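Local atomic coordinates of tight junction protein ZO-3 (Homo sapiens, PDB entry 3KFV), a protein that links tight-junction membrane proteins such as claudins and occludin to the actin cytoskeleton as a scaffold of the MAGUK family. Residues A[143-148]-A[289-294]; A[156-161]-A[277-282]; A[225-230]-A[250-255]; A[234-239]-A[270-275]. One frame throughout, in Å; residues are numbered along the deposited sequence.

Interaction 1. Residues A[143-148]-A[289-294]; sequences SFKRPV and EQQTRP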
loop_
_atom_site.group_PDB
_atom_site.type_symbol
_atom_site.label_atom_id
_atom_site.label_comp_id
_atom_site.label_asym_id
_atom_site.label_seq_id
_atom_site.Cartn_x
_atom_site.Cartn_y
_atom_site.Cartn_z
ATOM N N SER A 143 11.512 -11.071 2.066
ATOM C CA SER A 143 12.932 -11.389 2.033
ATOM C C SER A 143 13.675 -10.156 1.566
ATOM O O SER A 143 14.728 -10.243 0.946
ATOM C CB SER A 143 13.200 -12.549 1.084
ATOM O OG SER A 143 12.753 -12.229 -0.224
ATOM N N PHE A 144 13.088 -9.002 1.849
ATOM C CA PHE A 144 13.701 -7.719 1.533
ATOM C C PHE A 144 13.110 -6.664 2.462
ATOM O O PHE A 144 12.050 -6.875 3.063
ATOM C CB PHE A 144 13.476 -7.352 0.059
ATOM C CG PHE A 144 12.033 -7.177 -0.314
ATOM C CD1 PHE A 144 11.461 -5.917 -0.353
ATOM C CD2 PHE A 144 11.245 -8.270 -0.623
ATOM C CE1 PHE A 144 10.133 -5.751 -0.696
ATOM C CE2 PHE A 144 9.906 -8.107 -0.965
ATOM C CZ PHE A 144 9.354 -6.847 -0.999
ATOM N N LYS A 145 13.805 -5.542 2.608
ATOM C CA LYS A 145 13.272 -4.462 3.424
ATOM C C LYS A 145 12.208 -3.687 2.645
ATOM O O LYS A 145 12.475 -3.131 1.576
ATOM C CB LYS A 145 14.397 -3.565 3.954
ATOM C CG LYS A 145 15.044 -4.134 5.225
ATOM C CD LYS A 145 16.279 -3.367 5.644
ATOM C CE LYS A 145 16.760 -3.809 7.022
ATOM N NZ LYS A 145 17.980 -3.052 7.484
ATOM N N ARG A 146 10.994 -3.679 3.185
ATOM C CA ARG A 146 9.836 -3.133 2.491
ATOM C C ARG A 146 9.895 -1.613 2.398
ATOM O O ARG A 146 10.272 -0.943 3.357
ATOM C CB ARG A 146 8.552 -3.560 3.212
ATOM C CG ARG A 146 8.393 -5.065 3.376
ATOM C CD ARG A 146 7.237 -5.413 4.317
ATOM N NE ARG A 146 5.972 -4.824 3.885
ATOM C CZ ARG A 146 4.842 -4.862 4.588
ATOM N NH1 ARG A 146 4.802 -5.463 5.763
ATOM N NH2 ARG A 146 3.746 -4.292 4.114
ATOM N N PRO A 147 9.520 -1.058 1.233
ATOM C CA PRO A 147 9.478 0.406 1.134
ATOM C C PRO A 147 8.521 0.965 2.176
ATOM O O PRO A 147 7.574 0.285 2.563
ATOM C CB PRO A 147 8.941 0.647 -0.280
ATOM C CG PRO A 147 9.288 -0.594 -1.033
ATOM C CD PRO A 147 9.172 -1.713 -0.039
ATOM N N VAL A 148 8.766 2.182 2.638
ATOM C CA VAL A 148 7.908 2.778 3.650
ATOM C C VAL A 148 7.330 4.081 3.131
ATOM O O VAL A 148 8.067 4.999 2.774
ATOM C CB VAL A 148 8.674 3.035 4.982
ATOM C CG1 VAL A 148 7.756 3.690 6.007
ATOM C CG2 VAL A 148 9.255 1.741 5.537
ATOM N N GLU A 289 8.119 -3.526 13.208
ATOM C CA GLU A 289 7.145 -4.574 13.470
ATOM C C GLU A 289 6.578 -5.111 12.172
ATOM O O GLU A 289 6.715 -6.292 11.860
ATOM C CB GLU A 289 6.006 -4.034 14.319
ATOM C CG GLU A 289 4.930 -5.048 14.618
ATOM C CD GLU A 289 3.677 -4.387 15.162
ATOM O OE1 GLU A 289 2.966 -3.713 14.370
ATOM O OE2 GLU A 289 3.408 -4.532 16.381
ATOM N N GLN A 290 5.942 -4.227 11.414
ATOM C CA GLN A 290 5.278 -4.622 10.179
ATOM C C GLN A 290 6.256 -5.192 9.163
ATOM O O GLN A 290 5.847 -5.842 8.209
ATOM C CB GLN A 290 4.468 -3.457 9.600
ATOM C CG GLN A 290 3.367 -2.995 10.540
ATOM C CD GLN A 290 2.286 -2.195 9.846
ATOM O OE1 GLN A 290 2.335 -1.983 8.634
ATOM N NE2 GLN A 290 1.298 -1.742 10.613
ATOM N N GLN A 291 7.548 -4.976 9.390
ATOM C CA GLN A 291 8.583 -5.555 8.535
ATOM C C GLN A 291 8.687 -7.064 8.729
ATOM O O GLN A 291 9.208 -7.776 7.868
ATOM C CB GLN A 291 9.939 -4.908 8.811
ATOM C CG GLN A 291 11.116 -5.669 8.229
ATOM C CD GLN A 291 11.097 -5.675 6.728
ATOM O OE1 GLN A 291 10.725 -4.685 6.109
ATOM N NE2 GLN A 291 11.494 -6.794 6.125
ATOM N N THR A 292 8.193 -7.550 9.864
ATOM C CA THR A 292 8.223 -8.981 10.150
ATOM C C THR A 292 6.912 -9.671 9.745
ATOM O O THR A 292 6.855 -10.902 9.660
ATOM C CB THR A 292 8.522 -9.265 11.640
ATOM O OG1 THR A 292 7.380 -8.920 12.438
ATOM C CG2 THR A 292 9.749 -8.477 12.119
ATOM N N ARG A 293 5.870 -8.878 9.500
ATOM C CA ARG A 293 4.577 -9.408 9.072
ATOM C C ARG A 293 4.681 -10.031 7.694
ATOM O O ARG A 293 5.338 -9.481 6.809
ATOM C CB ARG A 293 3.520 -8.306 9.018
ATOM C CG ARG A 293 3.096 -7.728 10.358
ATOM C CD ARG A 293 1.779 -6.999 10.187
ATOM N NE ARG A 293 1.506 -6.011 11.229
ATOM C CZ ARG A 293 1.295 -6.310 12.510
ATOM N NH1 ARG A 293 1.354 -7.573 12.924
ATOM N NH2 ARG A 293 1.037 -5.342 13.382
ATOM N N PRO A 294 4.022 -11.181 7.503
ATOM C CA PRO A 294 4.017 -11.913 6.231
ATOM C C PRO A 294 3.190 -11.209 5.152
ATOM O O PRO A 294 2.060 -10.788 5.399
ATOM C CB PRO A 294 3.344 -13.238 6.612
ATOM C CG PRO A 294 2.474 -12.868 7.767
ATOM C CD PRO A 294 3.347 -11.950 8.562
#
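R146 of the loop before strand 148-151 and Q291 at the end of helix 278-290 are nearest, their CA atoms 6.6 Å apart. A single side-chain amide here reads a donor and an acceptor of the opposing backbone, as a strand edge would. NE2 of Q291 gives a nearly straight bond of 3.1 Å to O of F144, reaching that oxygen from above the carbonyl plane while staying close to its own amide plane. Straighter still is the bond from N of R146 to OE1 of Q291, also 3.1 Å, which runs in the carbonyl plane onto a lone pair. With both ends gripped, the rotation of the amide is fixed. CG of Q291 stands anti to its N (chi1 166°) and the chain folds back at chi2 (66°), bringing the amide up to the loop. The two segments belong to the two chain crossings between the guanylate kinase-like domain and the SH3 side of the molecule: strands 134-141 and 294-298, neighbours in the antiparallel sheet, enter and leave here, the split SH3 layout of MAGUK proteins. R146 slides past Q291 in the opposite direction, its CG 3.6 Å from OE1 of Q291. A bend at chi3 turns its guanidinium so that NH1 meets O of Q290 at 2.7 Å, edge-on but poorly angled and weak, while NH2 has a better partner in O of Y219. On the far segment, R293 NH2 forms a salt bridge with E289 OE1.

Interaction 2. Residues A[156-161]-A[277-282]; sequences DIAMQK and DTWYQE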
loop_
_atom_site.group_PDB
_atom_site.type_symbol
_atom_site.label_atom_id
_atom_site.label_comp_id
_atom_site.label_asym_id
_atom_site.label_seq_id
_atom_site.Cartn_x
_atom_site.Cartn_y
_atom_site.Cartn_z
ATOM N N ASP A 156 7.947 14.895 5.343
ATOM C CA ASP A 156 9.283 15.468 5.199
ATOM C C ASP A 156 10.092 15.373 6.492
ATOM O O ASP A 156 11.237 14.914 6.488
ATOM C CB ASP A 156 9.217 16.915 4.684
ATOM C CG ASP A 156 8.320 17.810 5.532
ATOM O OD1 ASP A 156 7.676 17.309 6.480
ATOM O OD2 ASP A 156 8.260 19.026 5.244
ATOM N N ILE A 157 9.489 15.802 7.593
ATOM C CA ILE A 157 10.136 15.746 8.899
ATOM C C ILE A 157 10.474 14.313 9.291
ATOM O O ILE A 157 11.596 14.022 9.717
ATOM C CB ILE A 157 9.241 16.362 9.987
ATOM C CG1 ILE A 157 9.099 17.871 9.759
ATOM C CG2 ILE A 157 9.799 16.061 11.369
ATOM C CD1 ILE A 157 7.898 18.484 10.448
ATOM N N ALA A 158 9.497 13.423 9.144
ATOM C CA ALA A 158 9.681 12.014 9.479
ATOM C C ALA A 158 10.824 11.381 8.692
ATOM O O ALA A 158 11.654 10.677 9.255
ATOM C CB ALA A 158 8.390 11.246 9.252
HETATM N N MSE A 159 10.867 11.643 7.390
HETATM C CA MSE A 159 11.879 11.047 6.519
HETATM C C MSE A 159 13.298 11.564 6.783
HETATM O O MSE A 159 14.271 10.816 6.648
HETATM C CB MSE A 159 11.508 11.244 5.045
HETATM C CG MSE A 159 10.289 10.449 4.600
HETATM SE SE MSE A 159 9.695 10.924 2.787
HETATM C CE MSE A 159 11.121 10.077 1.773
ATOM N N GLN A 160 13.414 12.836 7.152
ATOM C CA GLN A 160 14.718 13.413 7.447
ATOM C C GLN A 160 15.265 12.828 8.741
ATOM O O GLN A 160 16.427 12.433 8.810
ATOM C CB GLN A 160 14.639 14.940 7.543
ATOM N N LYS A 161 14.418 12.764 9.761
ATOM C CA LYS A 161 14.831 12.238 11.056
ATOM C C LYS A 161 15.260 10.775 10.976
ATOM O O LYS A 161 16.194 10.358 11.670
ATOM C CB LYS A 161 13.722 12.410 12.096
ATOM C CG LYS A 161 13.555 13.833 12.606
ATOM C CD LYS A 161 13.001 13.838 14.026
ATOM C CE LYS A 161 13.018 15.237 14.627
ATOM N NZ LYS A 161 14.375 15.847 14.561
ATOM N N ASP A 277 8.397 13.602 21.081
ATOM C CA ASP A 277 8.911 12.577 20.173
ATOM C C ASP A 277 8.035 11.324 20.098
ATOM O O ASP A 277 8.433 10.318 19.518
ATOM C CB ASP A 277 10.332 12.176 20.585
ATOM C CG ASP A 277 10.361 11.245 21.802
ATOM O OD1 ASP A 277 9.357 11.156 22.540
ATOM O OD2 ASP A 277 11.404 10.599 22.024
ATOM N N THR A 278 6.845 11.381 20.678
ATOM C CA THR A 278 6.019 10.186 20.788
ATOM C C THR A 278 5.621 9.594 19.429
ATOM O O THR A 278 5.845 8.406 19.183
ATOM C CB THR A 278 4.796 10.424 21.710
ATOM O OG1 THR A 278 5.240 10.466 23.075
ATOM C CG2 THR A 278 3.778 9.307 21.565
ATOM N N TRP A 279 5.052 10.408 18.543
ATOM C CA TRP A 279 4.634 9.911 17.228
ATOM C C TRP A 279 5.804 9.327 16.445
ATOM O O TRP A 279 5.640 8.376 15.683
ATOM C CB TRP A 279 3.956 11.007 16.405
ATOM C CG TRP A 279 4.859 12.148 16.018
ATOM C CD1 TRP A 279 4.987 13.343 16.662
ATOM C CD2 TRP A 279 5.747 12.203 14.892
ATOM N NE1 TRP A 279 5.899 14.138 16.011
ATOM C CE2 TRP A 279 6.379 13.464 14.919
ATOM C CE3 TRP A 279 6.070 11.310 13.864
ATOM C CZ2 TRP A 279 7.316 13.855 13.958
ATOM C CZ3 TRP A 279 7.002 11.701 12.908
ATOM C CH2 TRP A 279 7.613 12.961 12.964
ATOM N N TYR A 280 6.981 9.911 16.639
ATOM C CA TYR A 280 8.192 9.449 15.985
ATOM C C TYR A 280 8.634 8.107 16.560
ATOM O O TYR A 280 9.119 7.241 15.831
ATOM C CB TYR A 280 9.304 10.483 16.146
ATOM C CG TYR A 280 10.576 10.112 15.424
ATOM C CD1 TYR A 280 10.651 10.182 14.039
ATOM C CD2 TYR A 280 11.702 9.692 16.125
ATOM C CE1 TYR A 280 11.809 9.841 13.371
ATOM C CE2 TYR A 280 12.862 9.347 15.467
ATOM C CZ TYR A 280 12.912 9.425 14.090
ATOM O OH TYR A 280 14.065 9.082 13.419
ATOM N N GLN A 281 8.467 7.945 17.871
ATOM C CA GLN A 281 8.770 6.683 18.543
ATOM C C GLN A 281 7.867 5.560 18.029
ATOM O O GLN A 281 8.351 4.525 17.556
ATOM C CB GLN A 281 8.614 6.826 20.058
ATOM C CG GLN A 281 9.637 7.755 20.713
ATOM C CD GLN A 281 11.060 7.226 20.626
ATOM O OE1 GLN A 281 11.907 7.802 19.941
ATOM N NE2 GLN A 281 11.325 6.124 21.316
ATOM N N GLU A 282 6.557 5.770 18.126
ATOM C CA GLU A 282 5.587 4.828 17.579
ATOM C C GLU A 282 5.884 4.521 16.116
ATOM O O GLU A 282 5.787 3.372 15.683
ATOM C CB GLU A 282 4.161 5.354 17.755
ATOM C CG GLU A 282 3.489 4.832 19.024
ATOM C CD GLU A 282 2.383 5.743 19.558
ATOM O OE1 GLU A 282 1.508 6.176 18.771
ATOM O OE2 GLU A 282 2.384 6.009 20.782
#
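W279 and Y280 carry one side of this contact, and I157, A158 and K161 the other, a worked case of aromatic side chains bridging helices that stand well apart. The far rim of the W279 indole does the touching: CZ3 lies 3.9 Å from CB of A158 and CH2 lies 4.1 Å from CG2 of I157, both methyls arriving at the ring edge. I157 and W279 cross at about a right angle. The Y280 ring meets K161 chiefly through CE1, 3.4 Å from CB of K161, whose CD sits higher, over the rim of one face; O of A158 comes to the ring edge. OH of Y280 ends 3.0 Å from O of K161, but its hydrogen bond goes to OE1 of E165, one turn further along the same helix. A chi1 near 180° swings the phenol away from the Y280 backbone N and across the gap. Farther out, W279 meets F225 edge-to-face and touches I270, L272 and L240, so the indole lies between helix 230-240 and the sheet. D156 begins the opposite segment with a salt bridge to R237. The axes of 156-161 and 278-282 approach to 11.4 Å and cross at -62°. Helix 155-165 takes the place of the helix after the P-loop in active guanylate kinases, and packs with the last helix of the domain beside the parallel sheet, as in that fold.

Interaction 3. Residues A[225-230]-A[250-255]; sequences FIPESR and RLYAQA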
loop_
_atom_site.group_PDB
_atom_site.type_symbol
_atom_site.label_atom_id
_atom_site.label_comp_id
_atom_site.label_asym_id
_atom_site.label_seq_id
_atom_site.Cartn_x
_atom_site.Cartn_y
_atom_site.Cartn_z
ATOM N N PHE A 225 -0.321 10.123 9.360
ATOM C CA PHE A 225 -0.284 10.907 10.591
ATOM C C PHE A 225 -1.468 11.860 10.687
ATOM O O PHE A 225 -1.678 12.691 9.802
ATOM C CB PHE A 225 1.018 11.699 10.666
ATOM C CG PHE A 225 2.229 10.847 10.871
ATOM C CD1 PHE A 225 2.565 10.393 12.140
ATOM C CD2 PHE A 225 3.032 10.499 9.803
ATOM C CE1 PHE A 225 3.680 9.606 12.342
ATOM C CE2 PHE A 225 4.155 9.710 9.999
ATOM C CZ PHE A 225 4.479 9.264 11.272
ATOM N N ILE A 226 -2.230 11.744 11.771
ATOM C CA ILE A 226 -3.442 12.533 11.943
ATOM C C ILE A 226 -3.184 13.764 12.797
ATOM O O ILE A 226 -2.806 13.643 13.964
ATOM C CB ILE A 226 -4.570 11.710 12.600
ATOM C CG1 ILE A 226 -4.575 10.278 12.072
ATOM C CG2 ILE A 226 -5.924 12.362 12.352
ATOM C CD1 ILE A 226 -5.545 9.374 12.787
ATOM N N PRO A 227 -3.398 14.957 12.219
ATOM C CA PRO A 227 -3.223 16.238 12.908
ATOM C C PRO A 227 -4.407 16.565 13.809
ATOM O O PRO A 227 -5.549 16.377 13.396
ATOM C CB PRO A 227 -3.177 17.255 11.758
ATOM C CG PRO A 227 -3.214 16.449 10.476
ATOM C CD PRO A 227 -3.832 15.147 10.827
ATOM N N GLU A 228 -4.131 17.041 15.021
ATOM C CA GLU A 228 -5.170 17.561 15.903
ATOM C C GLU A 228 -5.918 18.693 15.220
ATOM O O GLU A 228 -7.127 18.607 14.988
ATOM C CB GLU A 228 -4.551 18.113 17.184
ATOM C CG GLU A 228 -4.474 17.142 18.339
ATOM C CD GLU A 228 -3.622 17.684 19.471
ATOM O OE1 GLU A 228 -2.901 18.681 19.237
ATOM O OE2 GLU A 228 -3.668 17.115 20.587
ATOM N N SER A 229 -5.185 19.756 14.902
ATOM C CA SER A 229 -5.772 20.971 14.353
ATOM C C SER A 229 -4.744 21.760 13.558
ATOM O O SER A 229 -3.545 21.491 13.641
ATOM C CB SER A 229 -6.315 21.845 15.485
ATOM O OG SER A 229 -5.339 22.039 16.494
ATOM N N ARG A 230 -5.218 22.740 12.793
ATOM C CA ARG A 230 -4.335 23.598 12.011
ATOM C C ARG A 230 -3.326 24.336 12.897
ATOM O O ARG A 230 -2.135 24.394 12.578
ATOM C CB ARG A 230 -5.150 24.576 11.166
ATOM C CG ARG A 230 -6.111 23.887 10.218
ATOM C CD ARG A 230 -6.999 24.883 9.497
ATOM N NE ARG A 230 -7.885 24.233 8.529
ATOM C CZ ARG A 230 -9.002 23.581 8.851
ATOM N NH1 ARG A 230 -9.376 23.475 10.123
ATOM N NH2 ARG A 230 -9.742 23.027 7.899
ATOM N N ARG A 250 -2.353 24.178 3.379
ATOM C CA ARG A 250 -2.418 23.198 2.294
ATOM C C ARG A 250 -2.170 21.777 2.808
ATOM O O ARG A 250 -2.745 20.809 2.298
ATOM C CB ARG A 250 -1.412 23.541 1.191
ATOM N N LEU A 251 -1.315 21.659 3.821
ATOM C CA LEU A 251 -0.958 20.359 4.374
ATOM C C LEU A 251 -2.068 19.757 5.229
ATOM O O LEU A 251 -2.306 18.549 5.182
ATOM C CB LEU A 251 0.341 20.447 5.179
ATOM C CG LEU A 251 1.637 20.511 4.369
ATOM C CD1 LEU A 251 2.834 20.555 5.301
ATOM C CD2 LEU A 251 1.745 19.326 3.416
ATOM N N TYR A 252 -2.742 20.587 6.016
ATOM C CA TYR A 252 -3.841 20.088 6.836
ATOM C C TYR A 252 -4.982 19.570 5.959
ATOM O O TYR A 252 -5.474 18.460 6.148
ATOM C CB TYR A 252 -4.350 21.161 7.802
ATOM C CG TYR A 252 -5.407 20.648 8.752
ATOM C CD1 TYR A 252 -5.088 20.304 10.054
ATOM C CD2 TYR A 252 -6.724 20.490 8.337
ATOM C CE1 TYR A 252 -6.048 19.828 10.924
ATOM C CE2 TYR A 252 -7.694 20.013 9.197
ATOM C CZ TYR A 252 -7.350 19.684 10.491
ATOM O OH TYR A 252 -8.314 19.210 11.351
ATOM N N ALA A 253 -5.398 20.378 4.993
ATOM C CA ALA A 253 -6.461 19.977 4.091
ATOM C C ALA A 253 -6.087 18.718 3.309
ATOM O O ALA A 253 -6.942 17.865 3.053
ATOM C CB ALA A 253 -6.818 21.115 3.145
ATOM N N GLN A 254 -4.816 18.596 2.929
ATOM C CA GLN A 254 -4.356 17.408 2.212
ATOM C C GLN A 254 -4.559 16.149 3.060
ATOM O O GLN A 254 -5.034 15.130 2.564
ATOM C CB GLN A 254 -2.889 17.548 1.807
ATOM N N ALA A 255 -4.209 16.225 4.339
ATOM C CA ALA A 255 -4.397 15.096 5.241
ATOM C C ALA A 255 -5.872 14.727 5.360
ATOM O O ALA A 255 -6.224 13.546 5.419
ATOM C CB ALA A 255 -3.806 15.397 6.615
#
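Y252 meets P227 to R230 from its CB to its hydroxyl, and shows how one ring can serve both apolar and cationic neighbours. Its CB lies 4.0 Å from CG of R230. At the root of the ring, CG of Y252 meets the same R230 methylene, which sits over the face as a CH-pi contact, 3.8 Å from the centroid. On the CE1 side of the ring, C of S229 and CB of P227 approach obliquely, the latter 3.9 Å from CE1 of Y252. The CE2 side lies under the guanidinium, with CE2 of Y252 3.8 Å from CZ of R230. The extended chain carries the guanidinium out over the ring and chi4 (78°) turns it down on the face, centres 4.4 Å apart and planes 29° from parallel, a cation-pi stack. At the tip, OH of Y252 comes no nearer than 3.9 Å to O of E228. One turn on, CB of A255 packs on CG of P227 at 4.0 Å, with P153 touching both residues. OG of S229 accepts from N of A232, capping the start of helix 230-240. Helix 248-262 lies across the point where strand 221-227 turns into that helix, with L233 also against Y252.

Interaction 4. Residues A[234-239]-A[270-275]; sequences KALRQW and IPLNGT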
loop_
_atom_site.group_PDB
_atom_site.type_symbol
_atom_site.label_atom_id
_atom_site.label_comp_id
_atom_site.label_asym_id
_atom_site.label_seq_id
_atom_site.Cartn_x
_atom_site.Cartn_y
_atom_site.Cartn_z
ATOM N N LYS A 234 0.736 23.694 12.968
ATOM C CA LYS A 234 1.641 24.811 12.721
ATOM C C LYS A 234 2.685 24.868 13.824
ATOM O O LYS A 234 3.861 25.131 13.569
ATOM C CB LYS A 234 0.864 26.125 12.666
ATOM C CG LYS A 234 1.690 27.314 12.215
ATOM C CD LYS A 234 0.911 28.613 12.373
ATOM C CE LYS A 234 1.768 29.823 12.012
ATOM N NZ LYS A 234 1.078 31.106 12.334
ATOM N N ALA A 235 2.245 24.611 15.050
ATOM C CA ALA A 235 3.142 24.574 16.194
ATOM C C ALA A 235 4.182 23.488 15.991
ATOM O O ALA A 235 5.383 23.755 15.985
ATOM C CB ALA A 235 2.361 24.324 17.464
ATOM N N LEU A 236 3.707 22.259 15.820
ATOM C CA LEU A 236 4.574 21.110 15.573
ATOM C C LEU A 236 5.607 21.378 14.474
ATOM O O LEU A 236 6.788 21.076 14.631
ATOM C CB LEU A 236 3.725 19.894 15.200
ATOM C CG LEU A 236 4.438 18.558 14.994
ATOM C CD1 LEU A 236 5.301 18.220 16.199
ATOM C CD2 LEU A 236 3.421 17.467 14.749
ATOM N N ARG A 237 5.155 21.940 13.359
ATOM C CA ARG A 237 6.050 22.181 12.234
ATOM C C ARG A 237 7.084 23.251 12.561
ATOM O O ARG A 237 8.256 23.102 12.229
ATOM C CB ARG A 237 5.267 22.525 10.961
ATOM C CG ARG A 237 4.600 21.313 10.316
ATOM C CD ARG A 237 4.167 21.565 8.871
ATOM N NE ARG A 237 5.297 21.830 7.984
ATOM C CZ ARG A 237 6.066 20.889 7.439
ATOM N NH1 ARG A 237 7.074 21.233 6.648
ATOM N NH2 ARG A 237 5.834 19.606 7.684
ATOM N N GLN A 238 6.651 24.318 13.225
ATOM C CA GLN A 238 7.548 25.414 13.574
ATOM C C GLN A 238 8.665 24.919 14.479
ATOM O O GLN A 238 9.787 25.422 14.434
ATOM C CB GLN A 238 6.779 26.538 14.271
ATOM C CG GLN A 238 7.528 27.868 14.308
ATOM C CD GLN A 238 7.543 28.563 12.950
ATOM O OE1 GLN A 238 6.503 28.690 12.291
ATOM N NE2 GLN A 238 8.725 29.016 12.527
ATOM N N TRP A 239 8.345 23.921 15.296
ATOM C CA TRP A 239 9.279 23.365 16.272
ATOM C C TRP A 239 10.236 22.349 15.646
ATOM O O TRP A 239 11.423 22.338 15.967
ATOM C CB TRP A 239 8.486 22.772 17.446
ATOM C CG TRP A 239 9.179 21.749 18.307
ATOM C CD1 TRP A 239 8.856 20.424 18.417
ATOM C CD2 TRP A 239 10.274 21.970 19.210
ATOM N NE1 TRP A 239 9.691 19.806 19.319
ATOM C CE2 TRP A 239 10.571 20.730 19.818
ATOM C CE3 TRP A 239 11.041 23.089 19.553
ATOM C CZ2 TRP A 239 11.599 20.579 20.748
ATOM C CZ3 TRP A 239 12.066 22.937 20.485
ATOM C CH2 TRP A 239 12.331 21.693 21.071
ATOM N N ILE A 270 -1.216 7.210 13.005
ATOM C CA ILE A 270 -0.606 7.647 14.253
ATOM C C ILE A 270 -1.035 9.070 14.544
ATOM O O ILE A 270 -0.858 9.953 13.708
ATOM C CB ILE A 270 0.940 7.590 14.186
ATOM C CG1 ILE A 270 1.422 6.142 14.056
ATOM C CG2 ILE A 270 1.558 8.259 15.408
ATOM C CD1 ILE A 270 2.926 6.004 13.938
ATOM N N PRO A 271 -1.609 9.298 15.730
ATOM C CA PRO A 271 -2.104 10.618 16.127
ATOM C C PRO A 271 -0.963 11.571 16.451
ATOM O O PRO A 271 -0.120 11.257 17.297
ATOM C CB PRO A 271 -2.895 10.330 17.411
ATOM C CG PRO A 271 -3.025 8.844 17.490
ATOM C CD PRO A 271 -1.842 8.291 16.775
ATOM N N LEU A 272 -0.929 12.715 15.773
ATOM C CA LEU A 272 -0.039 13.796 16.160
ATOM C C LEU A 272 -0.718 14.519 17.317
ATOM O O LEU A 272 -1.723 15.214 17.125
ATOM C CB LEU A 272 0.184 14.759 14.999
ATOM C CG LEU A 272 0.820 14.231 13.715
ATOM C CD1 LEU A 272 0.842 15.325 12.669
ATOM C CD2 LEU A 272 2.222 13.702 13.966
ATOM N N ASN A 273 -0.189 14.339 18.521
ATOM C CA ASN A 273 -0.826 14.896 19.706
ATOM C C ASN A 273 0.142 15.715 20.549
ATOM O O ASN A 273 0.323 15.443 21.738
ATOM C CB ASN A 273 -1.454 13.780 20.546
ATOM N N GLY A 274 0.765 16.713 19.929
ATOM C CA GLY A 274 1.714 17.559 20.629
ATOM C C GLY A 274 3.026 17.759 19.895
ATOM O O GLY A 274 3.093 17.614 18.677
ATOM N N THR A 275 4.073 18.092 20.644
ATOM C CA THR A 275 5.370 18.417 20.058
ATOM C C THR A 275 6.468 17.505 20.592
ATOM O O THR A 275 7.660 17.775 20.407
ATOM C CB THR A 275 5.758 19.894 20.324
ATOM O OG1 THR A 275 5.683 20.172 21.731
ATOM C CG2 THR A 275 4.826 20.841 19.577
#
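L236 and W239 face L272, G274 and T275 within a crossover connection of the parallel sheet. Strand 221-227 leads through helices 230-240 and 248-262 to its parallel neighbour, strand 268-272, a beta-alpha-beta unit of the P-loop NTPase type of fold with two helices in the connection. Here the first of those helices packs against the chain leaving strand 268-272, and the CA atoms of L236 and T275 lie 5.3 Å apart. The chemistry changes along one short interface, from buried leucines to an exposed indole. At the inner end, L236 and L272 cross at about a right angle, CD2 of L236 lying 3.9 Å from CD1 of L272; W279 and F225 pack on L272 and continue this apolar layer. While CD2 of L236 faces L272, its CD1 reaches O of G274 and lies 3.9 Å from CA of T275. G274 has a positive phi of 132°, at which a side chain would be jammed against the preceding carbonyl oxygen, so the turn away from the strand depends on a residue without one. Beyond it, the methyl CG2 of T275 rests 4.0 Å from CA of L236. At the outer end, W239 lies across T275, its CD1 3.7 Å from CB of T275, and NE1 of W239 gives O of T275 a weak, strongly bent hydrogen bond of 3.1 Å, with an N-H...O angle of 122°.

Overall arrangement
The four contacts grade from core to surface. Interaction 2 is largely buried and apolar; interactions 1 and 4 are partly buried, and interaction 3 lies at the surface, where a cation-pi stack takes over. Interaction 1 stands apart at the domain junction, its centre about 27 Å from those of interactions 3 and 4, and relies on amide-to-backbone hydrogen bonds, though it shares helix 278-290 with interaction 2. Interactions 3 and 4 involve neighbouring parallel strands, 221-227 and 268-272, probably hydrogen-bonded through I226. W279 of interaction 2 touches F225 of interaction 3 and L272 of interaction 4, and a salt bridge joins interactions 2 and 4 again.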